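Local atomic coordinates of importin-95 (Chaetomium thermophilum, PDB entry 4XRI), a protein that probably carries cargo proteins into the nucleus as an importin-beta transport receptor and is thought to bind a small GTPase. Residues Thr438-Gly443 against Ala477-Trp482; Arg464-Gly469 against Trp482-Ile487. The protein carries 2 engineered substitutions. All blocks are in the same frame, centred on the assembly; numbering follows the deposited sequence.

Contact 1 (Thr438-Gly443 against Ala477-Trp482)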
# COMPACT_ATOMS: atom_id res chain seq x y z
N THR A 438 10.23 19.61 15.80
CA THR A 438 11.35 20.34 15.21
C THR A 438 12.25 19.39 14.43
O THR A 438 12.65 19.69 13.30
CB THR A 438 12.18 21.06 16.28
OG1 THR A 438 11.37 22.06 16.92
CG2 THR A 438 13.39 21.72 15.66
N ALA A 439 12.57 18.26 15.04
CA ALA A 439 13.40 17.24 14.40
C ALA A 439 12.77 16.77 13.10
O ALA A 439 13.44 16.68 12.07
CB ALA A 439 13.62 16.07 15.34
N TYR A 440 11.47 16.48 13.15
CA TYR A 440 10.73 16.01 11.98
C TYR A 440 10.68 17.07 10.89
O TYR A 440 10.80 16.76 9.70
CB TYR A 440 9.31 15.61 12.38
CG TYR A 440 8.53 14.92 11.29
CD1 TYR A 440 8.66 13.55 11.08
CD2 TYR A 440 7.66 15.63 10.47
CE1 TYR A 440 7.95 12.91 10.08
CE2 TYR A 440 6.95 15.00 9.46
CZ TYR A 440 7.09 13.64 9.28
OH TYR A 440 6.39 13.00 8.28
N ALA A 441 10.51 18.32 11.30
CA ALA A 441 10.47 19.44 10.37
C ALA A 441 11.81 19.60 9.67
O ALA A 441 11.87 19.93 8.49
CB ALA A 441 10.09 20.73 11.10
N LEU A 442 12.89 19.36 10.41
CA LEU A 442 14.23 19.41 9.85
C LEU A 442 14.44 18.29 8.84
O LEU A 442 15.17 18.45 7.86
CB LEU A 442 15.28 19.32 10.96
CG LEU A 442 15.45 20.59 11.81
CD1 LEU A 442 16.22 20.29 13.09
CD2 LEU A 442 16.15 21.67 11.00
N GLY A 443 13.78 17.16 9.07
CA GLY A 443 13.83 16.05 8.14
C GLY A 443 13.06 16.38 6.88
O GLY A 443 13.53 16.11 5.77
N ALA A 477 13.65 10.25 19.18
CA ALA A 477 14.66 9.40 18.53
C ALA A 477 14.30 9.06 17.08
O ALA A 477 15.13 9.20 16.18
CB ALA A 477 14.86 8.12 19.32
N ALA A 478 13.07 8.61 16.87
CA ALA A 478 12.59 8.22 15.54
C ALA A 478 12.70 9.38 14.55
O ALA A 478 13.22 9.22 13.45
CB ALA A 478 11.16 7.73 15.63
N SER A 479 12.19 10.55 14.96
CA SER A 479 12.26 11.76 14.15
C SER A 479 13.70 12.15 13.82
O SER A 479 14.02 12.46 12.67
CB SER A 479 11.56 12.92 14.87
OG SER A 479 10.15 12.75 14.87
N CYS A 480 14.56 12.14 14.83
CA CYS A 480 15.99 12.42 14.66
C CYS A 480 16.62 11.45 13.66
O CYS A 480 17.35 11.87 12.75
CB CYS A 480 16.72 12.33 16.00
SG CYS A 480 16.43 13.73 17.13
N CYS A 481 16.33 10.17 13.84
CA CYS A 481 16.79 9.12 12.94
C CYS A 481 16.36 9.36 11.49
O CYS A 481 17.16 9.25 10.56
CB CYS A 481 16.29 7.75 13.41
SG CYS A 481 17.18 7.07 14.84
N TRP A 482 15.08 9.70 11.31
CA TRP A 482 14.53 9.97 9.98
C TRP A 482 15.23 11.14 9.30
O TRP A 482 15.61 11.06 8.13
CB TRP A 482 13.03 10.26 10.06
CG TRP A 482 12.43 10.52 8.71
CD1 TRP A 482 12.35 9.64 7.68
CD2 TRP A 482 11.84 11.74 8.25
NE1 TRP A 482 11.75 10.23 6.60
CE2 TRP A 482 11.42 11.52 6.92
CE3 TRP A 482 11.62 13.00 8.82
CZ2 TRP A 482 10.79 12.51 6.16
CZ3 TRP A 482 10.99 13.98 8.06
CH2 TRP A 482 10.59 13.72 6.74
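Tyr440 and Trp482 lay their rings against each other in an offset stack between two nearly parallel helices of a HEAT-repeat solenoid, the importin-beta fold, and the pair is a worked example of how aromatic side chains bridge neighbouring helices where small residues let the backbones come close. The ring of Tyr440 and the six-membered ring of Trp482 have centroids 4.7 Å apart and planes inclined by 21°, so the overlap is partial: CD1 and CE1 of Tyr440 lie over the CE3-CZ3 side of the indole, with Tyr440 CD1 3.8 Å from Trp482 CE3. With CG anti to the backbone N and beside the carbonyl carbon in both residues (chi1 -171° in Tyr440), the two rings, one from each helix, are carried to the same place between the helices.

Beside the rings the two segments run at 18° to each other with their axes 8.0 Å apart. Such an approach suits short side chains: Ala439 points its methyl at the neighbouring helix, where its CB meets Ser479 CB at 3.8 Å and, a little farther off, the sulfur of Cys480. OG of Ser479 lies against Tyr440 CB, and its hydrogen bond goes to the carboxylate of Asp436, one turn earlier on the tyrosine's own helix, which adds a polar tie to this apolar packing. Cys480 also touches Leu470, so helix 455-472 covers the adjoining side.

Gly443 completes the seat for the indole. Having no side chain, it leaves its backbone bare to the six-membered ring, with Gly443 C 3.4 Å from Trp482 CZ3. At the rim of that ring, in its plane, the carbonyl oxygen of Tyr440 lies 3.2 Å from Trp482 CZ3.

Contact 2 (Arg464-Gly469 against Trp482-Ile487)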
# COMPACT_ATOMS: atom_id res chain seq x y z
N ARG A 464 24.62 17.61 14.81
CA ARG A 464 24.93 17.55 16.24
C ARG A 464 23.66 17.57 17.09
O ARG A 464 23.55 16.83 18.07
CB ARG A 464 25.85 18.71 16.63
CG ARG A 464 26.57 18.51 17.96
CD ARG A 464 27.62 19.58 18.17
NE ARG A 464 27.04 20.92 18.24
CZ ARG A 464 27.74 22.04 18.14
NH1 ARG A 464 27.13 23.22 18.21
NH2 ARG A 464 29.05 22.00 17.95
N SER A 465 22.71 18.41 16.70
CA SER A 465 21.45 18.54 17.43
C SER A 465 20.60 17.28 17.30
O SER A 465 19.96 16.85 18.25
CB SER A 465 20.66 19.75 16.93
OG SER A 465 20.21 19.56 15.60
N LEU A 466 20.60 16.70 16.10
CA LEU A 466 19.84 15.49 15.84
C LEU A 466 20.41 14.31 16.62
O LEU A 466 19.67 13.52 17.20
CB LEU A 466 19.83 15.18 14.34
CG LEU A 466 19.12 16.23 13.48
CD1 LEU A 466 19.50 16.06 12.03
CD2 LEU A 466 17.62 16.15 13.66
N PHE A 467 21.74 14.20 16.64
CA PHE A 467 22.40 13.15 17.40
C PHE A 467 22.21 13.35 18.90
O PHE A 467 21.99 12.39 19.63
CB PHE A 467 23.89 13.08 17.07
CG PHE A 467 24.22 12.15 15.93
CD1 PHE A 467 24.78 12.63 14.76
CD2 PHE A 467 23.95 10.80 16.03
CE1 PHE A 467 25.08 11.78 13.72
CE2 PHE A 467 24.24 9.94 14.99
CZ PHE A 467 24.81 10.43 13.83
N ASN A 468 22.30 14.60 19.34
CA ASN A 468 22.06 14.93 20.74
C ASN A 468 20.66 14.49 21.17
O ASN A 468 20.47 13.95 22.26
CB ASN A 468 22.24 16.43 20.99
CG ASN A 468 22.10 16.80 22.45
OD1 ASN A 468 21.13 17.43 22.86
ND2 ASN A 468 23.08 16.40 23.25
N GLY A 469 19.69 14.71 20.29
CA GLY A 469 18.33 14.29 20.53
C GLY A 469 18.20 12.78 20.53
O GLY A 469 17.53 12.21 21.39
N TRP A 482 15.08 9.70 11.31
CA TRP A 482 14.53 9.97 9.98
C TRP A 482 15.23 11.14 9.30
O TRP A 482 15.61 11.06 8.13
CB TRP A 482 13.03 10.26 10.06
CG TRP A 482 12.43 10.52 8.71
CD1 TRP A 482 12.35 9.64 7.68
CD2 TRP A 482 11.84 11.74 8.25
NE1 TRP A 482 11.75 10.23 6.60
CE2 TRP A 482 11.42 11.52 6.92
CE3 TRP A 482 11.62 13.00 8.82
CZ2 TRP A 482 10.79 12.51 6.16
CZ3 TRP A 482 10.99 13.98 8.06
CH2 TRP A 482 10.59 13.72 6.74
N ALA A 483 15.41 12.22 10.05
CA ALA A 483 16.10 13.41 9.57
C ALA A 483 17.54 13.08 9.19
O ALA A 483 18.02 13.48 8.13
CB ALA A 483 16.07 14.51 10.63
N LEU A 484 18.22 12.34 10.06
CA LEU A 484 19.61 11.93 9.83
C LEU A 484 19.78 11.09 8.56
O LEU A 484 20.76 11.25 7.83
CB LEU A 484 20.14 11.16 11.04
CG LEU A 484 20.50 12.00 12.26
CD1 LEU A 484 20.93 11.11 13.41
CD2 LEU A 484 21.59 12.98 11.90
N MET A 485 18.83 10.19 8.33
CA MET A 485 18.82 9.36 7.12
C MET A 485 18.70 10.21 5.86
O MET A 485 19.43 10.01 4.89
CB MET A 485 17.69 8.34 7.18
CG MET A 485 17.98 7.12 8.04
SD MET A 485 16.81 5.79 7.72
CE MET A 485 15.27 6.56 8.20
N ASN A 486 17.76 11.16 5.89
CA ASN A 486 17.58 12.12 4.80
C ASN A 486 18.88 12.84 4.45
O ASN A 486 19.25 12.94 3.29
CB ASN A 486 16.51 13.15 5.17
CG ASN A 486 15.10 12.61 5.01
OD1 ASN A 486 14.85 11.73 4.19
ND2 ASN A 486 14.18 13.13 5.81
N ILE A 487 19.57 13.32 5.48
CA ILE A 487 20.83 14.03 5.32
C ILE A 487 21.90 13.16 4.68
O ILE A 487 22.61 13.60 3.76
CB ILE A 487 21.34 14.53 6.68
CG1 ILE A 487 20.41 15.62 7.22
CG2 ILE A 487 22.76 15.06 6.57
CD1 ILE A 487 20.61 15.89 8.69
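Leu466 projects from segment 464-469 of helix 455-472 toward segment 482-487 of helix 477-490, and following it outward illustrates how a single leucine can meet three residues of an opposing helix. Its CB already touches the isobutyl group of Leu484, lying 3.7 Å from Leu484 CD2; the two leucines lie alongside, pointing in opposite senses. CG, anti to the carbonyl carbon (chi1 -64°), carries the fork toward helix 477-490, where the two methyls find different neighbours. CD2 of Leu466 settles on Ala483 CB at 3.8 Å. CD1 continues along Leu484 and ends tip to tip with Ile487, the two CD1 atoms of Leu466 and Ile487 being 3.5 Å apart.

Leu484 has a second role. While its CD2 packs on Leu466, its CD1 sits above the middle of the Phe467 ring in a CH-pi contact, 3.9 Å from the ring centroid and 11° from the ring normal. The first bond of the Phe467 side chain does not aim at the other segment, but its ring comes nearer and also touches Leu513 of helix 503-516, while Leu484 reaches Val533 of helix 524-539. All five touching residues are buried, and no hydrogen bond joins the two segments.

The axes run at 145° and 10.1 Å apart with leucine and isoleucine side chains between them, as for successive, roughly antiparallel helices of a HEAT-type alpha-solenoid.

From the N terminus, the chain runs along helix 432-449, turns into helix 455-472 and turns again into helix 477-490. Contact 1 joins the first helix to the third, closing a loop of 33 residues that contains the 464-469 segment; contact 2 joins the second to the third across 12 residues. Their segments alternate along the chain, so the two closures cross instead of nesting. Both end on helix 477-490, which gives its earlier part to contact 1 and its later part to contact 2; Trp482 ends the one segment and begins the other. The Ala483 methyl, which also meets Leu466, touches Gly443 CA at 3.7 Å from its CB, so all three helices come together there.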